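Local atomic coordinates of ADP/ATP-dependent NAD(P)H-hydrate dehydratase (Bacillus subtilis, PDB entry 3RPZ), a protein that catalyses the ADP- or ATP-dependent dehydration of damaged, hydrated NADH and NADPH, restoring the normal cofactors. Residues 9-18 and 237-245. Residues are numbered along the deposited sequence; the frame is centred on the assembly and turned at random.
Sequences WTEEHVRATL and HAVLNAVYL
Trp-9 and the short helix 11-17 lie against residues 237-245 of a longer helix, the two axes 10.2 Å apart and running at 126° to each other, with Val-14 facing Asn-241. The Trp-9 indole, carried toward the long helix with CG anti to its own N (chi1 -173°), is clamped: Leu-240 CB sits over one face, 3.5 Å from the centroid of the five-membered ring, while His-13 CB covers the opposite face. At the indole edge NE1 donates to Asn-241 OD1 over 2.8 Å in a nearly straight bond lying in the ring plane. Asn-241 ND2 donates to Thr-17 OG1 at 2.9 Å and is also hydrogen-bonded to His-232 NE2. The Thr-17 hydroxyl spends its proton on His-13 O, so OG1 must accept from ND2; with NE1 needing OD1, the buried amide's flip is fixed. Two methyls make CH-pi contacts with rings: Thr-17 CG2 stands over the centre of the His-237 imidazole, and Val-14 CG2 rests on a face of Tyr-244, 3.6 Å from the ring centroid. A water lies 3.0 Å from Tyr-244 OH and accepts from Glu-11 N. Leu-18 CD2 lies beside the Asn-241 amide and touches Leu-245 CD1; helix 264-277 packs on both leucines. This helix-on-helix packing fastens the N-terminal segment to the ribokinase-like α/β core through helix 235-256, which packs on helix 217-231 through Ala-238 and Ala-242 and reaches strand 185-188 through Val-239 and Val-243.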
ATOM      1  N   TRP A   9     -11.186   9.900  32.810  1.00 16.60           N
ATOM      2  CA  TRP A   9     -12.134  10.181  31.717  1.00 17.47           C
ATOM      3  C   TRP A   9     -12.612   8.813  31.265  1.00 17.37           C
ATOM      4  O   TRP A   9     -11.866   8.065  30.628  1.00 18.90           O
ATOM      5  CB  TRP A   9     -11.458  10.988  30.608  1.00 16.36           C
ATOM      6  CG  TRP A   9     -12.353  11.462  29.525  1.00 17.11           C
ATOM      7  CD1 TRP A   9     -12.399  11.005  28.247  1.00 17.35           C
ATOM      8  CD2 TRP A   9     -13.307  12.531  29.611  1.00 17.05           C
ATOM      9  NE1 TRP A   9     -13.331  11.709  27.531  1.00 16.21           N
ATOM     10  CE2 TRP A   9     -13.878  12.680  28.329  1.00 16.91           C
ATOM     11  CE3 TRP A   9     -13.710  13.395  30.635  1.00 18.40           C
ATOM     12  CZ2 TRP A   9     -14.863  13.647  28.058  1.00 17.00           C
ATOM     13  CZ3 TRP A   9     -14.685  14.342  30.369  1.00 18.38           C
ATOM     14  CH2 TRP A   9     -15.230  14.469  29.063  1.00 18.19           C
ATOM     15  N   THR A  10     -13.860   8.503  31.591  1.00 19.94           N
ATOM     16  CA  THR A  10     -14.395   7.158  31.422  1.00 19.52           C
ATOM     17  C   THR A  10     -15.222   7.000  30.168  1.00 19.84           C
ATOM     18  O   THR A  10     -15.548   7.952  29.475  1.00 19.41           O
ATOM     19  CB  THR A  10     -15.342   6.809  32.584  1.00 21.22           C
ATOM     20  OG1 THR A  10     -16.480   7.661  32.506  1.00 25.65           O
ATOM     21  CG2 THR A  10     -14.624   6.978  33.974  1.00 23.90           C
ATOM     22  N   GLU A  11     -15.543   5.756  29.864  1.00 20.96           N
ATOM     23  CA  GLU A  11     -16.410   5.434  28.737  1.00 21.98           C
ATOM     24  C   GLU A  11     -17.709   6.267  28.755  1.00 21.64           C
ATOM     25  O   GLU A  11     -18.155   6.713  27.712  1.00 21.10           O
ATOM     26  CB  GLU A  11     -16.724   3.930  28.743  1.00 23.73           C
ATOM     27  CG  GLU A  11     -17.879   3.582  27.830  1.00 27.44           C
ATOM     28  CD  GLU A  11     -18.159   2.079  27.756  1.00 31.84           C
ATOM     29  OE1 GLU A  11     -17.466   1.288  28.427  1.00 33.35           O
ATOM     30  OE2 GLU A  11     -19.095   1.742  27.020  1.00 35.95           O
ATOM     31  N   GLU A  12     -18.268   6.482  29.922  1.00 21.81           N
ATOM     32  CA  GLU A  12     -19.461   7.266  30.042  1.00 24.17           C
ATOM     33  C   GLU A  12     -19.252   8.726  29.577  1.00 22.19           C
ATOM     34  O   GLU A  12     -20.094   9.287  28.922  1.00 22.17           O
ATOM     35  CB  GLU A  12     -19.922   7.192  31.495  1.00 26.95           C
ATOM     36  CG  GLU A  12     -20.375   5.779  31.960  1.00 34.98           C
ATOM     37  CD  GLU A  12     -19.297   4.649  32.074  1.00 41.34           C
ATOM     38  OE1 GLU A  12     -18.102   4.869  32.388  1.00 34.60           O
ATOM     39  OE2 GLU A  12     -19.713   3.480  31.878  1.00 47.98           O
ATOM     40  N   HIS A  13     -18.116   9.310  29.922  1.00 20.19           N
ATOM     41  CA  HIS A  13     -17.793  10.650  29.511  1.00 20.47           C
ATOM     42  C   HIS A  13     -17.567  10.708  27.997  1.00 18.68           C
ATOM     43  O   HIS A  13     -17.975  11.671  27.350  1.00 17.57           O
ATOM     44  CB  HIS A  13     -16.552  11.161  30.240  1.00 20.05           C
ATOM     45  CG  HIS A  13     -16.779  11.424  31.690  1.00 21.79           C
ATOM     46  ND1 HIS A  13     -16.430  10.548  32.693  1.00 27.03           N
ATOM     47  CD2 HIS A  13     -17.264  12.526  32.296  1.00 25.16           C
ATOM     48  CE1 HIS A  13     -16.744  11.098  33.860  1.00 23.42           C
ATOM     49  NE2 HIS A  13     -17.259  12.281  33.655  1.00 28.85           N
ATOM     50  N   VAL A  14     -16.907   9.716  27.442  1.00 18.39           N
ATOM     51  CA  VAL A  14     -16.680   9.620  25.995  1.00 17.75           C
ATOM     52  C   VAL A  14     -18.022   9.557  25.247  1.00 17.58           C
ATOM     53  O   VAL A  14     -18.294  10.349  24.331  1.00 18.34           O
ATOM     54  CB  VAL A  14     -15.813   8.390  25.658  1.00 17.02           C
ATOM     55  CG1 VAL A  14     -15.684   8.194  24.146  1.00 17.22           C
ATOM     56  CG2 VAL A  14     -14.422   8.525  26.270  1.00 18.12           C
ATOM     57  N   ARG A  15     -18.882   8.645  25.693  1.00 19.20           N
ATOM     58  CA  ARG A  15     -20.164   8.469  25.021  1.00 19.59           C
ATOM     59  C   ARG A  15     -21.008   9.747  25.060  1.00 20.25           C
ATOM     60  O   ARG A  15     -21.641  10.092  24.071  1.00 22.59           O
ATOM     61  CB  ARG A  15     -20.966   7.316  25.615  1.00 21.34           C
ATOM     62  CG  ARG A  15     -20.428   5.989  25.415  1.00 22.72           C
ATOM     63  CD  ARG A  15     -21.437   4.953  25.949  1.00 27.58           C
ATOM     64  NE  ARG A  15     -20.818   3.677  25.713  1.00 33.46           N
ATOM     65  CZ  ARG A  15     -20.903   3.024  24.574  1.00 34.08           C
ATOM     66  NH1 ARG A  15     -21.703   3.478  23.593  1.00 36.34           N
ATOM     67  NH2 ARG A  15     -20.212   1.896  24.441  1.00 36.01           N
ATOM     68  N   ALA A  16     -20.958  10.459  26.185  1.00 20.31           N
ATOM     69  CA  ALA A  16     -21.711  11.674  26.366  1.00 21.49           C
ATOM     70  C   ALA A  16     -21.225  12.873  25.558  1.00 20.87           C
ATOM     71  O   ALA A  16     -21.979  13.869  25.409  1.00 23.75           O
ATOM     72  CB  ALA A  16     -21.713  11.991  27.860  1.00 21.59           C
ATOM     73  N   THR A  17     -19.960  12.834  25.115  1.00 19.27           N
ATOM     74  CA  THR A  17     -19.337  13.995  24.498  1.00 18.49           C
ATOM     75  C   THR A  17     -18.896  13.827  23.027  1.00 19.24           C
ATOM     76  O   THR A  17     -18.590  14.831  22.378  1.00 20.06           O
ATOM     77  CB  THR A  17     -18.108  14.484  25.303  1.00 17.63           C
ATOM     78  OG1 THR A  17     -17.127  13.457  25.352  1.00 17.85           O
ATOM     79  CG2 THR A  17     -18.502  14.934  26.711  1.00 20.07           C
ATOM     80  N   LEU A  18     -18.893  12.606  22.490  1.00 18.95           N
ATOM     81  CA  LEU A  18     -18.529  12.416  21.087  1.00 18.39           C
ATOM     82  C   LEU A  18     -19.588  13.103  20.239  1.00 18.71           C
ATOM     83  O   LEU A  18     -20.787  13.051  20.574  1.00 21.02           O
ATOM     84  CB  LEU A  18     -18.436  10.952  20.739  1.00 17.56           C
ATOM     85  CG  LEU A  18     -17.161  10.240  21.160  1.00 17.33           C
ATOM     86  CD1 LEU A  18     -17.311   8.758  20.932  1.00 19.37           C
ATOM     87  CD2 LEU A  18     -15.944  10.766  20.449  1.00 17.66           C
ATOM     88  N   HIS A 237     -13.028  18.269  25.257  1.00 17.51           N
ATOM     89  CA  HIS A 237     -13.535  16.943  24.939  1.00 17.19           C
ATOM     90  C   HIS A 237     -12.790  16.318  23.809  1.00 16.40           C
ATOM     91  O   HIS A 237     -12.566  15.112  23.777  1.00 16.59           O
ATOM     92  CB  HIS A 237     -15.023  17.016  24.596  1.00 17.06           C
ATOM     93  CG  HIS A 237     -15.859  17.493  25.719  1.00 20.76           C
ATOM     94  ND1 HIS A 237     -17.148  17.946  25.524  1.00 23.29           N
ATOM     95  CD2 HIS A 237     -15.598  17.591  27.034  1.00 20.40           C
ATOM     96  CE1 HIS A 237     -17.629  18.328  26.701  1.00 22.37           C
ATOM     97  NE2 HIS A 237     -16.730  18.105  27.641  1.00 24.55           N
ATOM     98  N   ALA A 238     -12.409  17.137  22.819  1.00 15.23           N
ATOM     99  CA  ALA A 238     -11.623  16.634  21.718  1.00 14.42           C
ATOM    100  C   ALA A 238     -10.313  15.997  22.194  1.00 14.62           C
ATOM    101  O   ALA A 238      -9.957  14.892  21.787  1.00 14.90           O
ATOM    102  CB  ALA A 238     -11.278  17.757  20.732  1.00 15.70           C
ATOM    103  N   VAL A 239      -9.583  16.683  23.087  1.00 14.16           N
ATOM    104  CA  VAL A 239      -8.319  16.178  23.617  1.00 14.06           C
ATOM    105  C   VAL A 239      -8.556  14.893  24.408  1.00 14.09           C
ATOM    106  O   VAL A 239      -7.904  13.870  24.209  1.00 14.35           O
ATOM    107  CB  VAL A 239      -7.618  17.236  24.475  1.00 13.97           C
ATOM    108  CG1 VAL A 239      -6.345  16.635  25.108  1.00 16.16           C
ATOM    109  CG2 VAL A 239      -7.255  18.461  23.641  1.00 15.34           C
ATOM    110  N   LEU A 240      -9.532  14.944  25.299  1.00 14.36           N
ATOM    111  CA  LEU A 240      -9.811  13.793  26.181  1.00 14.84           C
ATOM    112  C   LEU A 240     -10.272  12.561  25.398  1.00 14.96           C
ATOM    113  O   LEU A 240      -9.812  11.440  25.637  1.00 14.72           O
ATOM    114  CB  LEU A 240     -10.875  14.167  27.243  1.00 15.32           C
ATOM    115  CG  LEU A 240     -10.367  15.177  28.266  1.00 14.25           C
ATOM    116  CD1 LEU A 240     -11.583  15.914  28.877  1.00 16.42           C
ATOM    117  CD2 LEU A 240      -9.542  14.481  29.316  1.00 16.27           C
ATOM    118  N   ASN A 241     -11.135  12.770  24.407  1.00 14.68           N
ATOM    119  CA  ASN A 241     -11.601  11.663  23.571  1.00 14.54           C
ATOM    120  C   ASN A 241     -10.530  11.114  22.662  1.00 13.64           C
ATOM    121  O   ASN A 241     -10.520   9.914  22.415  1.00 14.67           O
ATOM    122  CB  ASN A 241     -12.851  12.030  22.776  1.00 14.41           C
ATOM    123  CG  ASN A 241     -14.095  12.185  23.699  1.00 16.59           C
ATOM    124  OD1 ASN A 241     -14.115  11.611  24.810  1.00 16.00           O
ATOM    125  ND2 ASN A 241     -15.122  12.922  23.261  1.00 15.98           N
ATOM    126  N   ALA A 242      -9.614  11.951  22.180  1.00 13.74           N
ATOM    127  CA  ALA A 242      -8.545  11.472  21.353  1.00 13.77           C
ATOM    128  C   ALA A 242      -7.643  10.573  22.143  1.00 14.04           C
ATOM    129  O   ALA A 242      -7.269   9.474  21.697  1.00 13.45           O
ATOM    130  CB  ALA A 242      -7.761  12.647  20.734  1.00 13.89           C
ATOM    131  N   VAL A 243      -7.229  11.031  23.335  1.00 14.18           N
ATOM    132  CA  VAL A 243      -6.315  10.247  24.181  1.00 14.05           C
ATOM    133  C   VAL A 243      -6.999   8.903  24.558  1.00 13.78           C
ATOM    134  O   VAL A 243      -6.401   7.810  24.458  1.00 14.30           O
ATOM    135  CB  VAL A 243      -5.934  11.016  25.419  1.00 13.16           C
ATOM    136  CG1 VAL A 243      -5.117  10.163  26.365  1.00 14.58           C
ATOM    137  CG2 VAL A 243      -5.132  12.256  25.018  1.00 14.66           C
ATOM    138  N   TYR A 244      -8.278   8.966  24.882  1.00 13.39           N
ATOM    139  CA  TYR A 244      -9.026   7.766  25.270  1.00 14.13           C
ATOM    140  C   TYR A 244      -9.153   6.774  24.129  1.00 13.34           C
ATOM    141  O   TYR A 244      -8.846   5.595  24.276  1.00 14.61           O
ATOM    142  CB  TYR A 244     -10.432   8.144  25.796  1.00 14.82           C
ATOM    143  CG  TYR A 244     -11.237   7.001  26.329  1.00 15.67           C
ATOM    144  CD1 TYR A 244     -11.792   6.068  25.478  1.00 16.02           C
ATOM    145  CD2 TYR A 244     -11.426   6.860  27.677  1.00 15.21           C
ATOM    146  CE1 TYR A 244     -12.518   4.984  25.990  1.00 16.18           C
ATOM    147  CE2 TYR A 244     -12.164   5.807  28.180  1.00 16.80           C
ATOM    148  CZ  TYR A 244     -12.680   4.878  27.311  1.00 16.08           C
ATOM    149  OH  TYR A 244     -13.426   3.776  27.865  1.00 19.69           O
ATOM    150  N   LEU A 245      -9.593   7.246  22.982  1.00 13.58           N
ATOM    151  CA  LEU A 245      -9.792   6.335  21.852  1.00 13.69           C
ATOM    152  C   LEU A 245      -8.483   5.776  21.335  1.00 13.38           C
ATOM    153  O   LEU A 245      -8.437   4.634  20.912  1.00 13.54           O
ATOM    154  CB  LEU A 245     -10.635   7.000  20.761  1.00 14.32           C
ATOM    155  CG  LEU A 245     -12.101   7.189  21.146  1.00 13.81           C
ATOM    156  CD1 LEU A 245     -12.845   8.063  20.125  1.00 17.24           C
ATOM    157  CD2 LEU A 245     -12.864   5.878  21.375  1.00 17.98           C
TER
HETATM  158  O   HOH W   1     -13.491   3.488  30.880  1.00 22.80           O